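Local coordinates for protein Non-ribosomal peptide synthetase (Methanobrevibacter ruminantium, PDB 6VTJ) that probably carries a growing peptide on the phosphopantetheine arm of its carrier domain and releases it reductively through an NAD(P)H-dependent reductase domain, at residues Val35-Ala49 with Arg64-Ala76. Sequence-based numbering, arbitrary orientation.
Sequences VEDNFFEIGGTSLIA and RYDDIFRNKTPRA. With PNS (4'-phosphopantetheine), chain B.
Phe40 lies against one face of Phe69 in an offset stack, ring centres 4.9 Å apart and planes 30° from parallel, with Phe40 CZ set toward the rim of the Phe69 ring. The edge of Phe40 meets the backbone: CE2 comes to 3.5 Å from Ile68 O. Beside it, Ile68 sends CD1 to Phe39 CB (3.7 Å), while its CG2 branch turns to Ala49 CB; with the Tyr65 ring against Ala49, these side chains make the close-packed interior. With CG anti to the backbone N (chi1 -165°), Tyr65 aims its hydroxyl at Ser46 O; the modelled OH to O hydrogen bond, 2.4 Å, is too short for its length to be trusted. This is the helical-bundle carrier-protein fold, and Ser46, at the start of helix 46-58, is the attachment serine: its OG is covalently bound to P24 of 4'-phosphopantetheine. The arm runs on toward the reductase domain, where Lys222, His223 and Ala338 hydrogen-bond to it. Midway along the contact, Phe39 N gives a nearly straight hydrogen bond to Lys72 O (2.8 Å, 169°). Lys72 CB and CD lie beside the Asn38 amide, and NZ hydrogen-bonds to Ala226 O. Buried Val35 is held closely too: its O accepts from Arg75 N (2.9 Å), and CG2 meets Pro74 CB. The looser, wetter side is at the partly exposed ends of Glu36 and Arg75. Glu36 OE1 stays 4.1 Å from Arg75 NH1, well off the guanidinium plane, while Arg75 NE is salt-bridged to Glu17; a water joins Glu36 OE2 to Thr73 OG1, which also caps helix 74-82 through Ala76 N.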
loop_
_atom_site.group_PDB
_atom_site.type_symbol
_atom_site.label_atom_id
_atom_site.label_comp_id
_atom_site.label_asym_id
_atom_site.label_seq_id
_atom_site.Cartn_x
_atom_site.Cartn_y
_atom_site.Cartn_z
ATOM N N VAL A 35 -25.254 16.666 16.204
ATOM C CA VAL A 35 -24.401 17.366 15.245
ATOM C C VAL A 35 -22.925 17.205 15.564
ATOM O O VAL A 35 -22.072 17.514 14.718
ATOM C CB VAL A 35 -24.805 18.853 15.192
ATOM C CG1 VAL A 35 -24.185 19.636 16.356
ATOM C CG2 VAL A 35 -24.457 19.468 13.828
ATOM N N GLU A 36 -22.604 16.726 16.765
ATOM C CA GLU A 36 -21.235 16.444 17.167
ATOM C C GLU A 36 -20.972 14.950 17.294
ATOM O O GLU A 36 -19.958 14.554 17.881
ATOM C CB GLU A 36 -20.928 17.158 18.480
ATOM C CG GLU A 36 -21.342 18.616 18.466
ATOM C CD GLU A 36 -20.164 19.566 18.385
ATOM O OE1 GLU A 36 -19.942 20.314 19.372
ATOM O OE2 GLU A 36 -19.475 19.575 17.335
ATOM N N ASP A 37 -21.865 14.113 16.769
ATOM C CA ASP A 37 -21.627 12.679 16.752
ATOM C C ASP A 37 -20.561 12.330 15.716
ATOM O O ASP A 37 -20.680 12.678 14.535
ATOM C CB ASP A 37 -22.920 11.928 16.451
ATOM C CG ASP A 37 -23.927 12.014 17.588
ATOM O OD1 ASP A 37 -23.708 12.811 18.536
ATOM O OD2 ASP A 37 -24.945 11.284 17.522
ATOM N N ASN A 38 -19.517 11.646 16.168
ATOM C CA ASN A 38 -18.455 11.159 15.296
ATOM C C ASN A 38 -18.974 9.991 14.455
ATOM O O ASN A 38 -19.393 8.966 15.006
ATOM C CB ASN A 38 -17.264 10.727 16.158
ATOM C CG ASN A 38 -16.040 10.359 15.343
ATOM O OD1 ASN A 38 -16.125 9.614 14.368
ATOM N ND2 ASN A 38 -14.883 10.862 15.763
ATOM N N PHE A 39 -18.933 10.147 13.124
ATOM C CA PHE A 39 -19.378 9.087 12.211
ATOM C C PHE A 39 -18.800 7.727 12.590
ATOM O O PHE A 39 -19.518 6.721 12.625
ATOM C CB PHE A 39 -18.990 9.428 10.769
ATOM C CG PHE A 39 -19.462 8.419 9.751
ATOM C CD1 PHE A 39 -20.787 8.379 9.351
ATOM C CD2 PHE A 39 -18.571 7.523 9.171
ATOM C CE1 PHE A 39 -21.221 7.460 8.404
ATOM C CE2 PHE A 39 -18.998 6.596 8.218
ATOM C CZ PHE A 39 -20.320 6.565 7.835
ATOM N N PHE A 40 -17.493 7.675 12.862
ATOM C CA PHE A 40 -16.847 6.390 13.116
ATOM C C PHE A 40 -17.009 5.926 14.557
ATOM O O PHE A 40 -16.799 4.739 14.836
ATOM C CB PHE A 40 -15.363 6.456 12.743
ATOM C CG PHE A 40 -15.120 6.922 11.340
ATOM C CD1 PHE A 40 -15.152 6.024 10.286
ATOM C CD2 PHE A 40 -14.886 8.263 11.072
ATOM C CE1 PHE A 40 -14.939 6.451 8.991
ATOM C CE2 PHE A 40 -14.680 8.704 9.779
ATOM C CZ PHE A 40 -14.708 7.793 8.734
ATOM N N GLU A 41 -17.389 6.821 15.469
ATOM C CA GLU A 41 -17.645 6.406 16.841
ATOM C C GLU A 41 -19.047 5.848 17.030
ATOM O O GLU A 41 -19.263 5.072 17.964
ATOM C CB GLU A 41 -17.426 7.574 17.804
ATOM C CG GLU A 41 -15.970 7.881 18.123
ATOM C CD GLU A 41 -15.815 9.129 18.976
ATOM N N ILE A 42 -20.004 6.207 16.172
ATOM C CA ILE A 42 -21.403 5.851 16.402
ATOM C C ILE A 42 -21.843 4.665 15.557
ATOM O O ILE A 42 -23.039 4.372 15.493
ATOM C CB ILE A 42 -22.342 7.054 16.180
ATOM C CG1 ILE A 42 -22.366 7.476 14.711
ATOM C CG2 ILE A 42 -21.929 8.227 17.058
ATOM C CD1 ILE A 42 -22.927 8.869 14.482
ATOM N N GLY A 43 -20.904 3.969 14.914
ATOM C CA GLY A 43 -21.211 2.785 14.125
ATOM C C GLY A 43 -20.867 2.907 12.657
ATOM O O GLY A 43 -21.177 1.985 11.883
ATOM N N GLY A 44 -20.269 4.012 12.227
ATOM C CA GLY A 44 -19.861 4.131 10.847
ATOM C C GLY A 44 -18.549 3.414 10.590
ATOM O O GLY A 44 -17.663 3.359 11.438
ATOM N N THR A 45 -18.442 2.842 9.399
ATOM C CA THR A 45 -17.226 2.200 8.937
ATOM C C THR A 45 -16.726 2.900 7.681
ATOM O O THR A 45 -17.406 3.747 7.091
ATOM C CB THR A 45 -17.459 0.720 8.634
ATOM O OG1 THR A 45 -18.432 0.610 7.586
ATOM C CG2 THR A 45 -17.943 -0.012 9.887
ATOM N N SER A 46 -15.525 2.498 7.269
ATOM C CA SER A 46 -14.907 3.079 6.087
ATOM C C SER A 46 -15.702 2.772 4.823
ATOM O O SER A 46 -15.711 3.581 3.891
ATOM C CB SER A 46 -13.480 2.562 5.960
ATOM O OG SER A 46 -13.516 1.181 5.634
ATOM N N LEU A 47 -16.379 1.622 4.766
ATOM C CA LEU A 47 -17.180 1.334 3.582
ATOM C C LEU A 47 -18.547 2.007 3.640
ATOM O O LEU A 47 -19.094 2.366 2.593
ATOM C CB LEU A 47 -17.328 -0.177 3.398
ATOM C CG LEU A 47 -16.003 -0.884 3.066
ATOM C CD1 LEU A 47 -16.209 -2.365 2.791
ATOM C CD2 LEU A 47 -15.297 -0.197 1.894
ATOM N N ILE A 48 -19.110 2.195 4.837
ATOM C CA ILE A 48 -20.337 2.983 4.936
ATOM C C ILE A 48 -20.045 4.448 4.647
ATOM O O ILE A 48 -20.931 5.194 4.205
ATOM C CB ILE A 48 -20.987 2.797 6.318
ATOM C CG1 ILE A 48 -21.401 1.339 6.531
ATOM C CG2 ILE A 48 -22.196 3.677 6.467
ATOM C CD1 ILE A 48 -21.782 1.035 7.963
ATOM N N ALA A 49 -18.808 4.890 4.891
ATOM C CA ALA A 49 -18.445 6.264 4.566
ATOM C C ALA A 49 -18.612 6.541 3.081
ATOM O O ALA A 49 -18.929 7.673 2.688
ATOM C CB ALA A 49 -17.011 6.546 5.004
ATOM N N ARG A 64 -15.584 14.610 -1.219
ATOM C CA ARG A 64 -14.894 13.397 -1.603
ATOM C C ARG A 64 -14.635 12.574 -0.351
ATOM O O ARG A 64 -14.855 13.024 0.778
ATOM C CB ARG A 64 -13.597 13.702 -2.363
ATOM C CG ARG A 64 -12.569 14.475 -1.556
ATOM C CD ARG A 64 -11.242 14.587 -2.311
ATOM N NE ARG A 64 -11.287 15.585 -3.378
ATOM C CZ ARG A 64 -11.103 15.309 -4.663
ATOM N NH1 ARG A 64 -10.859 14.064 -5.043
ATOM N NH2 ARG A 64 -11.156 16.279 -5.570
ATOM N N TYR A 65 -14.153 11.354 -0.583
ATOM C CA TYR A 65 -14.022 10.349 0.466
ATOM C C TYR A 65 -13.180 10.835 1.647
ATOM O O TYR A 65 -13.526 10.572 2.803
ATOM C CB TYR A 65 -13.423 9.086 -0.152
ATOM C CG TYR A 65 -13.512 7.819 0.662
ATOM C CD1 TYR A 65 -14.706 7.395 1.218
ATOM C CD2 TYR A 65 -12.394 7.015 0.827
ATOM C CE1 TYR A 65 -14.773 6.208 1.948
ATOM C CE2 TYR A 65 -12.449 5.834 1.540
ATOM C CZ TYR A 65 -13.628 5.428 2.097
ATOM O OH TYR A 65 -13.648 4.250 2.811
ATOM N N ASP A 66 -12.058 11.522 1.395
ATOM C CA ASP A 66 -11.211 11.889 2.534
ATOM C C ASP A 66 -11.862 12.946 3.418
ATOM O O ASP A 66 -11.448 13.115 4.577
ATOM C CB ASP A 66 -9.820 12.364 2.068
ATOM C CG ASP A 66 -9.856 13.666 1.268
ATOM O OD1 ASP A 66 -10.469 14.663 1.717
ATOM O OD2 ASP A 66 -9.233 13.708 0.185
ATOM N N ASP A 67 -12.865 13.658 2.890
ATOM C CA ASP A 67 -13.567 14.674 3.666
ATOM C C ASP A 67 -14.188 14.086 4.926
ATOM O O ASP A 67 -14.166 14.723 5.983
ATOM C CB ASP A 67 -14.644 15.337 2.807
ATOM C CG ASP A 67 -14.071 16.331 1.826
ATOM O OD1 ASP A 67 -12.984 16.866 2.117
ATOM O OD2 ASP A 67 -14.709 16.591 0.779
ATOM N N ILE A 68 -14.747 12.874 4.846
ATOM C CA ILE A 68 -15.425 12.342 6.024
ATOM C C ILE A 68 -14.423 11.804 7.042
ATOM O O ILE A 68 -14.715 11.797 8.251
ATOM C CB ILE A 68 -16.492 11.309 5.607
ATOM C CG1 ILE A 68 -17.028 10.517 6.804
ATOM C CG2 ILE A 68 -15.989 10.400 4.528
ATOM C CD1 ILE A 68 -17.822 11.364 7.803
ATOM N N PHE A 69 -13.219 11.416 6.597
ATOM C CA PHE A 69 -12.162 11.051 7.537
ATOM C C PHE A 69 -11.561 12.278 8.219
ATOM O O PHE A 69 -11.163 12.199 9.388
ATOM C CB PHE A 69 -11.076 10.247 6.819
ATOM C CG PHE A 69 -11.512 8.869 6.449
ATOM C CD1 PHE A 69 -11.360 7.819 7.343
ATOM C CD2 PHE A 69 -12.113 8.627 5.224
ATOM C CE1 PHE A 69 -11.777 6.543 7.014
ATOM C CE2 PHE A 69 -12.543 7.359 4.890
ATOM C CZ PHE A 69 -12.371 6.315 5.788
ATOM N N ARG A 70 -11.484 13.416 7.519
ATOM C CA ARG A 70 -10.917 14.611 8.142
ATOM C C ARG A 70 -11.941 15.374 8.979
ATOM O O ARG A 70 -11.564 16.051 9.942
ATOM C CB ARG A 70 -10.315 15.540 7.080
ATOM N N ASN A 71 -13.226 15.288 8.635
ATOM C CA ASN A 71 -14.294 16.001 9.340
ATOM C C ASN A 71 -15.361 14.978 9.712
ATOM O O ASN A 71 -16.243 14.678 8.906
ATOM C CB ASN A 71 -14.887 17.120 8.479
ATOM C CG ASN A 71 -13.835 17.860 7.668
ATOM O OD1 ASN A 71 -13.700 17.658 6.458
ATOM N ND2 ASN A 71 -13.078 18.715 8.338
ATOM N N LYS A 72 -15.300 14.461 10.934
ATOM C CA LYS A 72 -16.041 13.251 11.270
ATOM C C LYS A 72 -17.464 13.507 11.756
ATOM O O LYS A 72 -18.242 12.553 11.841
ATOM C CB LYS A 72 -15.273 12.450 12.332
ATOM C CG LYS A 72 -13.838 12.100 11.910
ATOM C CD LYS A 72 -12.987 11.659 13.094
ATOM C CE LYS A 72 -11.539 11.442 12.654
ATOM N NZ LYS A 72 -10.702 10.850 13.741
ATOM N N THR A 73 -17.823 14.750 12.076
ATOM C CA THR A 73 -19.145 15.086 12.599
ATOM C C THR A 73 -19.933 15.941 11.608
ATOM O O THR A 73 -19.346 16.619 10.755
ATOM C CB THR A 73 -19.023 15.842 13.928
ATOM O OG1 THR A 73 -18.348 17.089 13.708
ATOM C CG2 THR A 73 -18.266 15.007 14.969
ATOM N N PRO A 74 -21.273 15.936 11.691
ATOM C CA PRO A 74 -22.055 16.818 10.807
ATOM C C PRO A 74 -21.719 18.292 10.985
ATOM O O PRO A 74 -21.770 19.053 10.012
ATOM C CB PRO A 74 -23.507 16.517 11.205
ATOM C CG PRO A 74 -23.468 15.202 11.906
ATOM C CD PRO A 74 -22.143 15.165 12.597
ATOM N N ARG A 75 -21.377 18.711 12.206
ATOM C CA ARG A 75 -20.953 20.086 12.452
ATOM C C ARG A 75 -19.729 20.434 11.607
ATOM O O ARG A 75 -19.742 21.404 10.835
ATOM C CB ARG A 75 -20.701 20.244 13.962
ATOM C CG ARG A 75 -20.047 21.518 14.509
ATOM C CD ARG A 75 -20.873 22.818 14.420
ATOM N NE ARG A 75 -22.274 22.759 14.858
ATOM C CZ ARG A 75 -22.705 22.905 16.111
ATOM N NH1 ARG A 75 -21.847 23.089 17.107
ATOM N NH2 ARG A 75 -24.012 22.857 16.367
ATOM N N ALA A 76 -18.677 19.617 11.707
ATOM C CA ALA A 76 -17.473 19.839 10.908
ATOM C C ALA A 76 -17.756 19.712 9.413
ATOM O O ALA A 76 -17.275 20.523 8.606
ATOM C CB ALA A 76 -16.387 18.853 11.335
HETATM O O23 PNS B . -11.614 0.471 7.073
HETATM P P24 PNS B . -12.405 0.263 5.865
HETATM O O26 PNS B . -12.853 -1.074 5.596
HETATM O O27 PNS B . -11.419 0.525 4.718
HETATM C C28 PNS B . -11.837 0.769 3.407
HETATM C C29 PNS B . -10.732 1.332 2.530
HETATM C C30 PNS B . -11.267 1.467 1.134
HETATM C C31 PNS B . -10.343 2.714 3.024
HETATM C C32 PNS B . -9.542 0.348 2.525
HETATM O O33 PNS B . -10.036 -0.945 2.312
HETATM C C34 PNS B . -8.471 0.706 1.510
HETATM O O35 PNS B . -7.864 1.720 1.659
HETATM N N36 PNS B . -8.244 -0.124 0.492
HETATM C C37 PNS B . -7.242 0.036 -0.511
HETATM C C38 PNS B . -5.905 -0.563 -0.143
HETATM C C39 PNS B . -4.980 -0.635 -1.313
HETATM O O40 PNS B . -5.361 -0.934 -2.394
HETATM N N41 PNS B . -3.743 -0.362 -1.053
HETATM O O HOH W 1 -17.631 19.086 15.723
#